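Local coordinates for regulator of polyketide synthase expression (Bifidobacterium adolescentis, PDB 3ONQ), which probably acts as a PucR-type transcriptional regulator, binding DNA through a C-terminal helix-turn-helix domain, although its exact function is unknown, at residues B[45-50]-B[84-88]; B[55-61]-B[95-101]; B[70-74]-B[114-118]; B[124-130]-B[142-147]. One frame throughout, in Å; residues are numbered along the deposited sequence.

The four contacts illustrate how a mixed beta sheet organises the helices packed on it. Contact 2, the antiparallel pair 55-61 with 95-101, lies in the middle of the set, with the centres of contacts 1, 3 and 4 about 11, 12 and 8 Å from its own, and it touches all three. Contact 1 extends the sheet through the backbone bond from Leu-98 N to Val-87 O, probable at 2.7 Å, while contact 4 adds strand 124-131 beside 55-61. Contact 3 fastens a helix and a loop together, and its Ile-74 and Phe-118 meet Leu-95 and Gly-61, respectively. Sulfates, probably from the crystallisation liquor, lie beside contact 4 at Arg-130 and also close to His-85 of contact 1.

Contact 1 of 4, residues B[45-50]-B[84-88]; sequences MNILGW and EHVVI
The indole of Trp-50 is held between His-85 CB, which lies over one face, and the terminal methyl CE of selenomethionine Met-45, 3.5 Å from the ring plane on the opposite side. The imidazole of His-85 is covered in turn, with Gly-49 C on one face and the poorly ordered Glu-84, through CG, on the opposite one; water 1 sits at its edge, in plane. This packing follows a Schellman motif that ends helix 39-48, in which Gly-49 takes a positive phi (114°) and Trp-50 N reaches back to Met-45 O. A side chain at Gly-49 would run into His-85 CE1. His-85 CB is 3.9 Å from the centroid of the five-membered Trp-50 ring, a CH-pi contact, whereas the two rings themselves meet obliquely. Beyond them, Val-87 CG2 approaches Trp-50 CZ2 at 3.8 Å and Leu-48 CD1 at 4.2 Å, bringing the first residues of strand 86-91 against the helix end. An alanine at His-85 would keep CB over the indole but would probably leave water 1 without its ring partner and the Gly-49 backbone uncovered. That water donates to Glu-84 O at 2.9 Å, weakly to Leu-48 O, and lies 2.7 Å from His-85 ND1.

Contact 2 of 4, residues B[55-61]-B[95-101]; sequences NCFAIGG and LLALACQ
Phe-57 leans its ring across the neighbouring strand so that the small side chain of Ala-99 fits beneath it: Ala-99 CB is 4.2 Å from the ring centroid, over the face, in a CH-pi contact. The lean follows from the first torsion of Phe-57 (chi1 59°), which sets CG in the crowded position between the backbone N and the carbonyl carbon. Gln-101 CB closes in at the ring edge, 4.2 Å from Phe-57 CD2. On the other face of the sheet the roles are reversed, and the larger residue belongs to the second strand. There Leu-98 CD1 lies against two small partners, 3.9 Å from Cys-56 SG and 4.3 Å from Ala-58 CB. Further along, Gly-60 stands opposite Leu-96, where a CB would press tightly on Leu-96 CG. The backbones are antiparallel, with Phe-57 and Ala-99, Ile-59 and Ala-97, and Gly-61 and Leu-95 as hydrogen-bonded pairs. At the end of the pair where Asn-55 meets Gln-101, Gln-101 N gives a short 2.6 Å bond to Asn-55 O, and two waters bridge Asn-55 and Gln-101. In the sheet, strands 86-91 and 124-131 flank the pair. Helix 132-149 packs on the face of Cys-56, Ala-58 and Leu-98, while helices 107-114 and 67-80 cover the face of Phe-57, Ile-59 and Leu-95, consistent with an alpha-beta-alpha sandwich.

Contact 3 of 4, residues B[70-74]-B[114-118]; sequences TSLAI and VMPAF
Thr-70 and Ala-117 supply the single hydrogen bond across this junction of a helix with a short 3-10 turn. Thr-70 OG1 donates to Ala-117 O at 2.5 Å, a separation so short that its exact value is doubtful. The carbonyl is presented by the turn itself, since Ala-117 N bonds back to Val-114 O and Phe-118 N to Met-115 O, three residues behind in each case. Thr-70 divides its two branches between kinds of contact: with chi1 at -70°, OG1 lies beside the backbone N and faces the carbonyl, while the methyl CG2 is trans to that N and turns to the aromatic ring. The apolar contacts run down the same side of the helix. One turn on, Ala-73 CB meets Ala-117 CB methyl to methyl at 3.7 Å, small against small, which lets the two backbones come near. Ile-74 then passes Val-114, its CG1 lying 4.1 Å from Val-114 CG1. The third group gathers round the Phe-118 ring. Thr-70 CG2 lies over one face near the ring's margin, 4.1 Å from Phe-118 CZ, and Val-114 CG2 of the ring's own segment sits at the edge. Ile-74 reaches the same corner with its extended chain, CD1 stopping 3.8 Å from Phe-118 CZ as the two side chains cross at about a right angle. The contact thus joins helix 67-80 to the loop that leads from helix 107-114 to strand 124-131. Leu-95 and Ala-97 of strand 94-100 pack against Ile-74, and Leu-124 of strand 124-131 packs against Phe-118.

Contact 4 of 4, residues B[124-130]-B[142-147]; sequences LYLSPVR and ETMFSL. With SO4 (sulfate ion), chain P; SO4 (sulfate ion), chain O.
Arg-130 grips the buried carboxylate of Glu-142 side-on with two nitrogens and still offers a third to sulfate. In this salt bridge NE bonds Glu-142 OE2 and NH2 bonds Glu-142 OE1, each at 2.8 Å, with the guanidinium and carboxylate planes only 24° apart; OE1 uses its syn lone pair. NH1 binds one sulfate (chain P) at O1, 3.0 Å away, and reaches O4 of another (chain O) weakly at 3.3 Å. The paired guanidinium would be expected to favour the ionised form of the buried Glu-142 carboxylate. A leucine in place of Arg-130 would probably cost the Glu-142 carboxylate its two-nitrogen grip and both sulfates their NH1 donor. Further along the strand, Tyr-125, whose CG is trans to the backbone N (chi1 179°), lays its ring against the helix. Ser-146 CB lies over the face, 3.7 Å from the centroid, and Thr-143 OG1 comes to the edge, 3.4 Å from Tyr-125 CD2. Leu-147 CD2 meets Tyr-125 CB at 4.0 Å. The polar ends are satisfied too: Tyr-125 OH bonds Ala-162 O, Thr-143 OG1 bonds Ala-139 O and Ser-146 OG bonds Glu-142 O. Strand 124-131 and helix 132-149 open a beta-alpha-beta unit completed by strand 160-161; strand 55-61 lies along the other side of 124-131, and helix 166-172 packs on Glu-142 and Ser-146 through Arg-169.

Contact 1 of 4, residues B[45-50]-B[84-88]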
loop_
_atom_site.group_PDB
_atom_site.type_symbol
_atom_site.label_atom_id
_atom_site.label_comp_id
_atom_site.label_asym_id
_atom_site.label_seq_id
_atom_site.Cartn_x
_atom_site.Cartn_y
_atom_site.Cartn_z
HETATM N N MSE B 45 -9.714 -11.371 11.967
HETATM C CA MSE B 45 -8.931 -11.318 13.199
HETATM C C MSE B 45 -9.777 -10.690 14.319
HETATM O O MSE B 45 -9.733 -11.126 15.470
HETATM C CB MSE B 45 -7.632 -10.543 12.985
HETATM C CG MSE B 45 -6.678 -11.234 12.008
HETATM SE SE MSE B 45 -5.945 -12.872 12.773
HETATM C CE MSE B 45 -4.421 -12.028 13.661
ATOM N N ASN B 46 -10.552 -9.668 13.975
ATOM C CA ASN B 46 -11.516 -9.108 14.929
ATOM C C ASN B 46 -12.398 -10.186 15.538
ATOM O O ASN B 46 -12.566 -10.260 16.744
ATOM C CB ASN B 46 -12.419 -8.103 14.226
ATOM C CG ASN B 46 -12.066 -6.679 14.543
ATOM O OD1 ASN B 46 -11.790 -6.339 15.694
ATOM N ND2 ASN B 46 -12.086 -5.825 13.522
ATOM N N ILE B 47 -12.982 -11.016 14.681
ATOM C CA ILE B 47 -13.879 -12.079 15.115
ATOM C C ILE B 47 -13.182 -13.063 16.041
ATOM O O ILE B 47 -13.780 -13.576 16.987
ATOM C CB ILE B 47 -14.454 -12.826 13.888
ATOM C CG1 ILE B 47 -15.542 -11.982 13.230
ATOM C CG2 ILE B 47 -14.997 -14.183 14.282
ATOM C CD1 ILE B 47 -15.654 -12.184 11.726
ATOM N N LEU B 48 -11.907 -13.325 15.759
ATOM C CA LEU B 48 -11.108 -14.229 16.575
ATOM C C LEU B 48 -10.701 -13.608 17.909
ATOM O O LEU B 48 -10.293 -14.320 18.824
ATOM C CB LEU B 48 -9.853 -14.665 15.811
ATOM C CG LEU B 48 -10.076 -15.716 14.719
ATOM C CD1 LEU B 48 -8.781 -15.966 13.956
ATOM C CD2 LEU B 48 -10.596 -17.009 15.339
ATOM N N GLY B 49 -10.785 -12.284 18.014
ATOM C CA GLY B 49 -10.507 -11.614 19.274
ATOM C C GLY B 49 -9.276 -10.721 19.256
ATOM O O GLY B 49 -8.907 -10.128 20.266
ATOM N N TRP B 50 -8.630 -10.614 18.106
ATOM C CA TRP B 50 -7.481 -9.736 18.005
ATOM C C TRP B 50 -7.915 -8.294 17.772
ATOM O O TRP B 50 -8.103 -7.857 16.627
ATOM C CB TRP B 50 -6.570 -10.185 16.881
ATOM C CG TRP B 50 -6.033 -11.548 17.049
ATOM C CD1 TRP B 50 -6.735 -12.719 17.071
ATOM C CD2 TRP B 50 -4.651 -11.905 17.166
ATOM N NE1 TRP B 50 -5.878 -13.781 17.223
ATOM C CE2 TRP B 50 -4.588 -13.307 17.276
ATOM C CE3 TRP B 50 -3.462 -11.170 17.184
ATOM C CZ2 TRP B 50 -3.384 -13.995 17.399
ATOM C CZ3 TRP B 50 -2.254 -11.861 17.317
ATOM C CH2 TRP B 50 -2.231 -13.254 17.428
ATOM N N GLU B 84 -4.273 -14.873 25.475
ATOM C CA GLU B 84 -5.505 -15.557 25.094
ATOM C C GLU B 84 -5.706 -15.698 23.589
ATOM O O GLU B 84 -6.740 -16.186 23.144
ATOM C CB GLU B 84 -6.710 -14.871 25.720
ATOM C CG GLU B 84 -6.595 -13.371 25.833
ATOM C CD GLU B 84 -7.682 -12.804 26.719
ATOM O OE1 GLU B 84 -8.672 -13.526 26.965
ATOM O OE2 GLU B 84 -7.548 -11.652 27.176
ATOM N N HIS B 85 -4.724 -15.267 22.808
ATOM C CA HIS B 85 -4.819 -15.406 21.359
ATOM C C HIS B 85 -3.545 -15.997 20.794
ATOM O O HIS B 85 -2.454 -15.472 21.027
ATOM C CB HIS B 85 -5.083 -14.051 20.713
ATOM C CG HIS B 85 -6.236 -13.319 21.320
ATOM N ND1 HIS B 85 -7.514 -13.836 21.344
ATOM C CD2 HIS B 85 -6.305 -12.115 21.939
ATOM C CE1 HIS B 85 -8.321 -12.981 21.946
ATOM N NE2 HIS B 85 -7.613 -11.928 22.315
ATOM N N VAL B 86 -3.691 -17.105 20.076
ATOM C CA VAL B 86 -2.621 -17.619 19.245
ATOM C C VAL B 86 -3.228 -18.322 18.023
ATOM O O VAL B 86 -4.021 -19.258 18.154
ATOM C CB VAL B 86 -1.642 -18.519 20.046
ATOM C CG1 VAL B 86 -2.367 -19.684 20.656
ATOM C CG2 VAL B 86 -0.488 -18.994 19.157
ATOM N N VAL B 87 -2.892 -17.821 16.837
ATOM C CA VAL B 87 -3.330 -18.429 15.582
ATOM C C VAL B 87 -2.311 -19.459 15.146
ATOM O O VAL B 87 -1.129 -19.136 14.958
ATOM C CB VAL B 87 -3.486 -17.376 14.478
ATOM C CG1 VAL B 87 -3.702 -18.050 13.115
ATOM C CG2 VAL B 87 -4.650 -16.437 14.821
ATOM N N ILE B 88 -2.767 -20.697 14.992
ATOM C CA ILE B 88 -1.879 -21.807 14.668
ATOM C C ILE B 88 -2.282 -22.425 13.348
ATOM O O ILE B 88 -3.468 -22.593 13.076
ATOM C CB ILE B 88 -1.921 -22.880 15.768
ATOM C CG1 ILE B 88 -1.525 -22.259 17.111
ATOM C CG2 ILE B 88 -1.023 -24.073 15.411
ATOM C CD1 ILE B 88 -1.395 -23.257 18.240
HETATM O O HOH W 1 -8.349 -16.296 20.763
#

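Contact 2 of 4, residues B[55-61]-B[95-101]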
loop_
_atom_site.group_PDB
_atom_site.type_symbol
_atom_site.label_atom_id
_atom_site.label_comp_id
_atom_site.label_asym_id
_atom_site.label_seq_id
_atom_site.Cartn_x
_atom_site.Cartn_y
_atom_site.Cartn_z
ATOM N N ASN B 55 0.141 -6.161 19.163
ATOM C CA ASN B 55 1.493 -6.635 18.893
ATOM C C ASN B 55 1.495 -8.153 18.816
ATOM O O ASN B 55 0.730 -8.815 19.511
ATOM C CB ASN B 55 2.468 -6.156 19.965
ATOM C CG ASN B 55 2.639 -4.657 19.954
ATOM O OD1 ASN B 55 2.563 -3.999 20.998
ATOM N ND2 ASN B 55 2.854 -4.100 18.766
ATOM N N CYS B 56 2.345 -8.706 17.963
ATOM C CA CYS B 56 2.352 -10.141 17.767
ATOM C C CYS B 56 3.740 -10.580 17.329
ATOM O O CYS B 56 4.563 -9.742 16.949
ATOM C CB CYS B 56 1.318 -10.528 16.696
ATOM S SG CYS B 56 1.690 -9.865 15.022
ATOM N N PHE B 57 3.982 -11.890 17.376
ATOM C CA PHE B 57 5.208 -12.478 16.855
ATOM C C PHE B 57 4.885 -13.914 16.506
ATOM O O PHE B 57 3.843 -14.437 16.912
ATOM C CB PHE B 57 6.348 -12.420 17.886
ATOM C CG PHE B 57 6.033 -13.123 19.181
ATOM C CD1 PHE B 57 6.269 -14.483 19.324
ATOM C CD2 PHE B 57 5.511 -12.423 20.257
ATOM C CE1 PHE B 57 5.978 -15.133 20.518
ATOM C CE2 PHE B 57 5.221 -13.065 21.453
ATOM C CZ PHE B 57 5.447 -14.427 21.584
ATOM N N ALA B 58 5.777 -14.554 15.763
ATOM C CA ALA B 58 5.515 -15.903 15.299
ATOM C C ALA B 58 6.654 -16.848 15.660
ATOM O O ALA B 58 7.818 -16.441 15.750
ATOM C CB ALA B 58 5.275 -15.900 13.782
ATOM N N ILE B 59 6.305 -18.110 15.874
ATOM C CA ILE B 59 7.276 -19.163 16.104
ATOM C C ILE B 59 6.901 -20.281 15.161
ATOM O O ILE B 59 5.706 -20.562 14.978
ATOM C CB ILE B 59 7.199 -19.703 17.541
ATOM C CG1 ILE B 59 7.465 -18.588 18.546
ATOM C CG2 ILE B 59 8.208 -20.826 17.742
ATOM C CD1 ILE B 59 7.312 -19.032 20.015
ATOM N N GLY B 60 7.897 -20.918 14.551
ATOM C CA GLY B 60 7.622 -21.993 13.617
ATOM C C GLY B 60 8.728 -23.028 13.624
ATOM O O GLY B 60 9.888 -22.710 13.892
ATOM N N GLY B 61 8.358 -24.272 13.333
ATOM C CA GLY B 61 9.304 -25.366 13.228
ATOM C C GLY B 61 8.528 -26.642 12.975
ATOM O O GLY B 61 7.368 -26.592 12.575
ATOM N N LEU B 95 4.751 -26.401 11.532
ATOM C CA LEU B 95 3.668 -25.774 12.283
ATOM C C LEU B 95 4.097 -24.346 12.592
ATOM O O LEU B 95 5.197 -24.126 13.099
ATOM C CB LEU B 95 3.390 -26.538 13.580
ATOM C CG LEU B 95 2.253 -26.023 14.469
ATOM C CD1 LEU B 95 1.579 -27.164 15.186
ATOM C CD2 LEU B 95 2.754 -24.974 15.479
ATOM N N LEU B 96 3.247 -23.377 12.262
ATOM C CA LEU B 96 3.527 -21.973 12.561
ATOM C C LEU B 96 2.490 -21.466 13.547
ATOM O O LEU B 96 1.308 -21.775 13.420
ATOM C CB LEU B 96 3.494 -21.105 11.298
ATOM C CG LEU B 96 4.727 -21.055 10.393
ATOM C CD1 LEU B 96 5.183 -22.436 10.020
ATOM C CD2 LEU B 96 4.444 -20.222 9.141
ATOM N N ALA B 97 2.945 -20.691 14.524
ATOM C CA ALA B 97 2.071 -20.128 15.536
ATOM C C ALA B 97 2.316 -18.635 15.634
ATOM O O ALA B 97 3.455 -18.191 15.824
ATOM C CB ALA B 97 2.325 -20.785 16.888
ATOM N N LEU B 98 1.236 -17.871 15.516
ATOM C CA LEU B 98 1.270 -16.433 15.657
ATOM C C LEU B 98 0.653 -16.085 17.006
ATOM O O LEU B 98 -0.546 -16.273 17.208
ATOM C CB LEU B 98 0.448 -15.791 14.549
ATOM C CG LEU B 98 0.323 -14.269 14.621
ATOM C CD1 LEU B 98 1.609 -13.613 14.128
ATOM C CD2 LEU B 98 -0.869 -13.810 13.800
ATOM N N ALA B 99 1.467 -15.580 17.928
ATOM C CA ALA B 99 0.974 -15.247 19.264
ATOM C C ALA B 99 0.700 -13.758 19.411
ATOM O O ALA B 99 1.452 -12.912 18.915
ATOM C CB ALA B 99 1.963 -15.708 20.336
ATOM N N CYS B 100 -0.378 -13.434 20.104
ATOM C CA CYS B 100 -0.639 -12.045 20.423
ATOM C C CYS B 100 0.247 -11.660 21.604
ATOM O O CYS B 100 0.289 -12.360 22.619
ATOM C CB CYS B 100 -2.119 -11.819 20.764
ATOM S SG CYS B 100 -2.451 -10.106 21.224
ATOM N N GLN B 101 0.984 -10.570 21.472
ATOM C CA GLN B 101 1.873 -10.192 22.554
ATOM C C GLN B 101 1.116 -9.369 23.579
ATOM O O GLN B 101 0.795 -8.207 23.347
ATOM C CB GLN B 101 3.102 -9.440 22.058
ATOM C CG GLN B 101 3.940 -8.895 23.214
ATOM C CD GLN B 101 5.177 -8.173 22.753
ATOM O OE1 GLN B 101 6.187 -8.797 22.422
ATOM N NE2 GLN B 101 5.115 -6.847 22.735
HETATM O O HOH W 2 -0.919 -6.657 21.659
HETATM O O HOH W 3 2.381 -5.579 23.669
#

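Contact 3 of 4, residues B[70-74]-B[114-118]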
loop_
_atom_site.group_PDB
_atom_site.type_symbol
_atom_site.label_atom_id
_atom_site.label_comp_id
_atom_site.label_asym_id
_atom_site.label_seq_id
_atom_site.Cartn_x
_atom_site.Cartn_y
_atom_site.Cartn_z
ATOM N N THR B 70 1.748 -30.616 19.579
ATOM C CA THR B 70 2.416 -29.332 19.600
ATOM C C THR B 70 1.413 -28.187 19.784
ATOM O O THR B 70 1.669 -27.253 20.542
ATOM C CB THR B 70 3.273 -29.127 18.342
ATOM O OG1 THR B 70 4.398 -30.014 18.389
ATOM C CG2 THR B 70 3.783 -27.693 18.275
ATOM N N SER B 71 0.267 -28.273 19.114
ATOM C CA SER B 71 -0.754 -27.228 19.209
ATOM C C SER B 71 -1.298 -27.085 20.622
ATOM O O SER B 71 -1.582 -25.973 21.081
ATOM C CB SER B 71 -1.925 -27.505 18.259
ATOM O OG SER B 71 -1.530 -27.395 16.901
ATOM N N LEU B 72 -1.473 -28.215 21.299
ATOM C CA LEU B 72 -1.967 -28.203 22.668
ATOM C C LEU B 72 -0.924 -27.572 23.578
ATOM O O LEU B 72 -1.236 -26.708 24.404
ATOM C CB LEU B 72 -2.281 -29.621 23.135
ATOM C CG LEU B 72 -2.717 -29.736 24.594
ATOM C CD1 LEU B 72 -3.868 -28.779 24.872
ATOM C CD2 LEU B 72 -3.094 -31.175 24.938
ATOM N N ALA B 73 0.319 -28.012 23.413
ATOM C CA ALA B 73 1.438 -27.462 24.156
ATOM C C ALA B 73 1.529 -25.943 23.991
ATOM O O ALA B 73 1.685 -25.225 24.966
ATOM C CB ALA B 73 2.724 -28.121 23.727
ATOM N N ILE B 74 1.430 -25.454 22.757
ATOM C CA ILE B 74 1.544 -24.017 22.503
ATOM C C ILE B 74 0.370 -23.224 23.088
ATOM O O ILE B 74 0.566 -22.176 23.708
ATOM C CB ILE B 74 1.658 -23.713 20.994
ATOM C CG1 ILE B 74 2.908 -24.362 20.405
ATOM C CG2 ILE B 74 1.685 -22.212 20.757
ATOM C CD1 ILE B 74 3.057 -24.127 18.905
ATOM N N VAL B 114 7.784 -23.162 24.635
ATOM C CA VAL B 114 7.237 -24.127 23.667
ATOM C C VAL B 114 8.287 -24.974 22.952
ATOM O O VAL B 114 7.954 -25.905 22.213
ATOM C CB VAL B 114 6.324 -23.453 22.623
ATOM C CG1 VAL B 114 5.214 -22.681 23.327
ATOM C CG2 VAL B 114 7.133 -22.545 21.697
HETATM N N MSE B 115 9.555 -24.665 23.176
HETATM C CA MSE B 115 10.620 -25.371 22.472
HETATM C C MSE B 115 10.516 -26.899 22.495
HETATM O O MSE B 115 10.772 -27.545 21.481
HETATM C CB MSE B 115 11.985 -24.935 22.981
HETATM C CG MSE B 115 12.453 -23.661 22.346
HETATM SE SE MSE B 115 14.359 -23.418 22.578
HETATM C CE MSE B 115 14.946 -25.171 21.970
ATOM N N PRO B 116 10.147 -27.480 23.646
ATOM C CA PRO B 116 10.088 -28.942 23.743
ATOM C C PRO B 116 9.066 -29.559 22.787
ATOM O O PRO B 116 9.209 -30.722 22.420
ATOM C CB PRO B 116 9.663 -29.179 25.199
ATOM C CG PRO B 116 10.076 -27.952 25.921
ATOM C CD PRO B 116 9.879 -26.836 24.943
ATOM N N ALA B 117 8.057 -28.794 22.386
ATOM C CA ALA B 117 7.054 -29.308 21.459
ATOM C C ALA B 117 7.518 -29.298 20.000
ATOM O O ALA B 117 6.747 -29.657 19.101
ATOM C CB ALA B 117 5.757 -28.532 21.598
ATOM N N PHE B 118 8.757 -28.876 19.759
ATOM C CA PHE B 118 9.291 -28.831 18.392
ATOM C C PHE B 118 10.495 -29.753 18.281
ATOM O O PHE B 118 11.330 -29.810 19.184
ATOM C CB PHE B 118 9.704 -27.406 17.975
ATOM C CG PHE B 118 8.550 -26.483 17.723
ATOM C CD1 PHE B 118 7.925 -26.449 16.487
ATOM C CD2 PHE B 118 8.089 -25.634 18.729
ATOM C CE1 PHE B 118 6.839 -25.592 16.256
ATOM C CE2 PHE B 118 7.019 -24.780 18.511
ATOM C CZ PHE B 118 6.398 -24.758 17.264
#

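Contact 4 of 4, residues B[124-130]-B[142-147]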
loop_
_atom_site.group_PDB
_atom_site.type_symbol
_atom_site.label_atom_id
_atom_site.label_comp_id
_atom_site.label_asym_id
_atom_site.label_seq_id
_atom_site.Cartn_x
_atom_site.Cartn_y
_atom_site.Cartn_z
ATOM N N LEU B 124 14.066 -24.227 13.925
ATOM C CA LEU B 124 13.050 -23.535 14.683
ATOM C C LEU B 124 13.334 -22.054 14.457
ATOM O O LEU B 124 14.495 -21.636 14.507
ATOM C CB LEU B 124 13.206 -23.890 16.162
ATOM C CG LEU B 124 12.358 -23.180 17.206
ATOM C CD1 LEU B 124 10.905 -23.609 17.081
ATOM C CD2 LEU B 124 12.876 -23.471 18.603
ATOM N N TYR B 125 12.297 -21.261 14.191
ATOM C CA TYR B 125 12.480 -19.825 13.958
ATOM C C TYR B 125 11.565 -18.962 14.829
ATOM O O TYR B 125 10.375 -19.249 14.960
ATOM C CB TYR B 125 12.252 -19.489 12.481
ATOM C CG TYR B 125 12.399 -18.013 12.167
ATOM C CD1 TYR B 125 13.635 -17.482 11.852
ATOM C CD2 TYR B 125 11.302 -17.145 12.218
ATOM C CE1 TYR B 125 13.787 -16.126 11.569
ATOM C CE2 TYR B 125 11.447 -15.779 11.924
ATOM C CZ TYR B 125 12.699 -15.282 11.603
ATOM O OH TYR B 125 12.889 -13.949 11.318
ATOM N N LEU B 126 12.132 -17.906 15.411
ATOM C CA LEU B 126 11.391 -16.953 16.240
ATOM C C LEU B 126 11.403 -15.584 15.570
ATOM O O LEU B 126 12.469 -15.046 15.316
ATOM C CB LEU B 126 12.040 -16.844 17.634
ATOM C CG LEU B 126 11.459 -15.770 18.576
ATOM C CD1 LEU B 126 9.988 -16.050 18.884
ATOM C CD2 LEU B 126 12.244 -15.623 19.887
ATOM N N SER B 127 10.235 -15.015 15.275
ATOM C CA SER B 127 10.188 -13.740 14.548
ATOM C C SER B 127 10.314 -12.544 15.478
ATOM O O SER B 127 10.078 -12.665 16.670
ATOM C CB SER B 127 8.874 -13.602 13.774
ATOM O OG SER B 127 7.863 -13.038 14.595
ATOM N N PRO B 128 10.671 -11.370 14.927
ATOM C CA PRO B 128 10.588 -10.132 15.706
ATOM C C PRO B 128 9.131 -9.800 16.039
ATOM O O PRO B 128 8.201 -10.391 15.471
ATOM C CB PRO B 128 11.153 -9.067 14.747
ATOM C CG PRO B 128 11.895 -9.832 13.695
ATOM C CD PRO B 128 11.183 -11.137 13.563
ATOM N N VAL B 129 8.931 -8.862 16.955
ATOM C CA VAL B 129 7.584 -8.369 17.254
ATOM C C VAL B 129 7.115 -7.508 16.084
ATOM O O VAL B 129 7.900 -6.754 15.506
ATOM C CB VAL B 129 7.551 -7.546 18.560
ATOM C CG1 VAL B 129 6.145 -6.988 18.824
ATOM C CG2 VAL B 129 7.989 -8.398 19.731
ATOM N N ARG B 130 5.845 -7.647 15.712
ATOM C CA ARG B 130 5.270 -6.851 14.630
ATOM C C ARG B 130 3.896 -6.356 15.091
ATOM O O ARG B 130 3.343 -6.876 16.064
ATOM C CB ARG B 130 5.157 -7.679 13.345
ATOM C CG ARG B 130 6.445 -8.361 12.915
ATOM C CD ARG B 130 7.095 -7.642 11.748
ATOM N NE ARG B 130 8.336 -8.271 11.303
ATOM C CZ ARG B 130 9.485 -7.613 11.178
ATOM N NH1 ARG B 130 9.538 -6.318 11.477
ATOM N NH2 ARG B 130 10.578 -8.237 10.763
ATOM N N GLU B 142 7.850 -14.155 7.146
ATOM C CA GLU B 142 9.288 -14.236 7.400
ATOM C C GLU B 142 9.615 -15.553 8.089
ATOM O O GLU B 142 10.701 -16.118 7.890
ATOM C CB GLU B 142 9.809 -13.036 8.202
ATOM C CG GLU B 142 9.278 -12.922 9.636
ATOM C CD GLU B 142 9.498 -11.520 10.210
ATOM O OE1 GLU B 142 10.475 -10.851 9.816
ATOM O OE2 GLU B 142 8.683 -11.074 11.041
ATOM N N THR B 143 8.671 -16.050 8.886
ATOM C CA THR B 143 8.849 -17.337 9.556
ATOM C C THR B 143 8.822 -18.472 8.527
ATOM O O THR B 143 9.717 -19.319 8.496
ATOM C CB THR B 143 7.794 -17.566 10.647
ATOM O OG1 THR B 143 7.970 -16.595 11.688
ATOM C CG2 THR B 143 7.935 -18.960 11.250
HETATM N N MSE B 144 7.806 -18.474 7.674
HETATM C CA MSE B 144 7.731 -19.449 6.588
HETATM C C MSE B 144 9.010 -19.470 5.727
HETATM O O MSE B 144 9.604 -20.521 5.515
HETATM C CB MSE B 144 6.530 -19.179 5.690
HETATM C CG MSE B 144 6.567 -19.979 4.350
HETATM SE SE MSE B 144 5.055 -19.466 3.227
HETATM C CE MSE B 144 5.727 -17.725 2.644
ATOM N N PHE B 145 9.407 -18.317 5.207
ATOM C CA PHE B 145 10.593 -18.255 4.353
ATOM C C PHE B 145 11.894 -18.648 5.075
ATOM O O PHE B 145 12.769 -19.272 4.472
ATOM C CB PHE B 145 10.752 -16.870 3.732
ATOM C CG PHE B 145 9.870 -16.626 2.532
ATOM C CD1 PHE B 145 10.080 -17.313 1.349
ATOM C CD2 PHE B 145 8.873 -15.659 2.575
ATOM C CE1 PHE B 145 9.294 -17.071 0.227
ATOM C CE2 PHE B 145 8.082 -15.411 1.473
ATOM C CZ PHE B 145 8.286 -16.115 0.295
ATOM N N SER B 146 12.024 -18.272 6.346
ATOM C CA SER B 146 13.206 -18.637 7.134
ATOM C C SER B 146 13.311 -20.147 7.280
ATOM O O SER B 146 14.390 -20.713 7.146
ATOM C CB SER B 146 13.208 -17.982 8.531
ATOM O OG SER B 146 13.462 -16.589 8.450
ATOM N N LEU B 147 12.183 -20.799 7.532
ATOM C CA LEU B 147 12.188 -22.242 7.720
ATOM C C LEU B 147 12.522 -22.936 6.406
ATOM O O LEU B 147 13.250 -23.913 6.404
ATOM C CB LEU B 147 10.843 -22.734 8.275
ATOM C CG LEU B 147 10.545 -22.335 9.733
ATOM C CD1 LEU B 147 9.073 -22.604 10.110
ATOM C CD2 LEU B 147 11.477 -23.039 10.734
HETATM S S SO4 P . 6.141 -3.597 12.180
HETATM O O1 SO4 P . 7.443 -4.267 12.112
HETATM O O2 SO4 P . 5.981 -2.973 13.493
HETATM O O3 SO4 P . 6.079 -2.565 11.151
HETATM O O4 SO4 P . 5.064 -4.560 11.975
HETATM S S SO4 O . 12.552 -3.547 9.708
HETATM O O1 SO4 O . 13.432 -4.246 10.644
HETATM O O2 SO4 O . 12.225 -2.224 10.233
HETATM O O3 SO4 O . 13.216 -3.381 8.416
HETATM O O4 SO4 O . 11.325 -4.320 9.537
#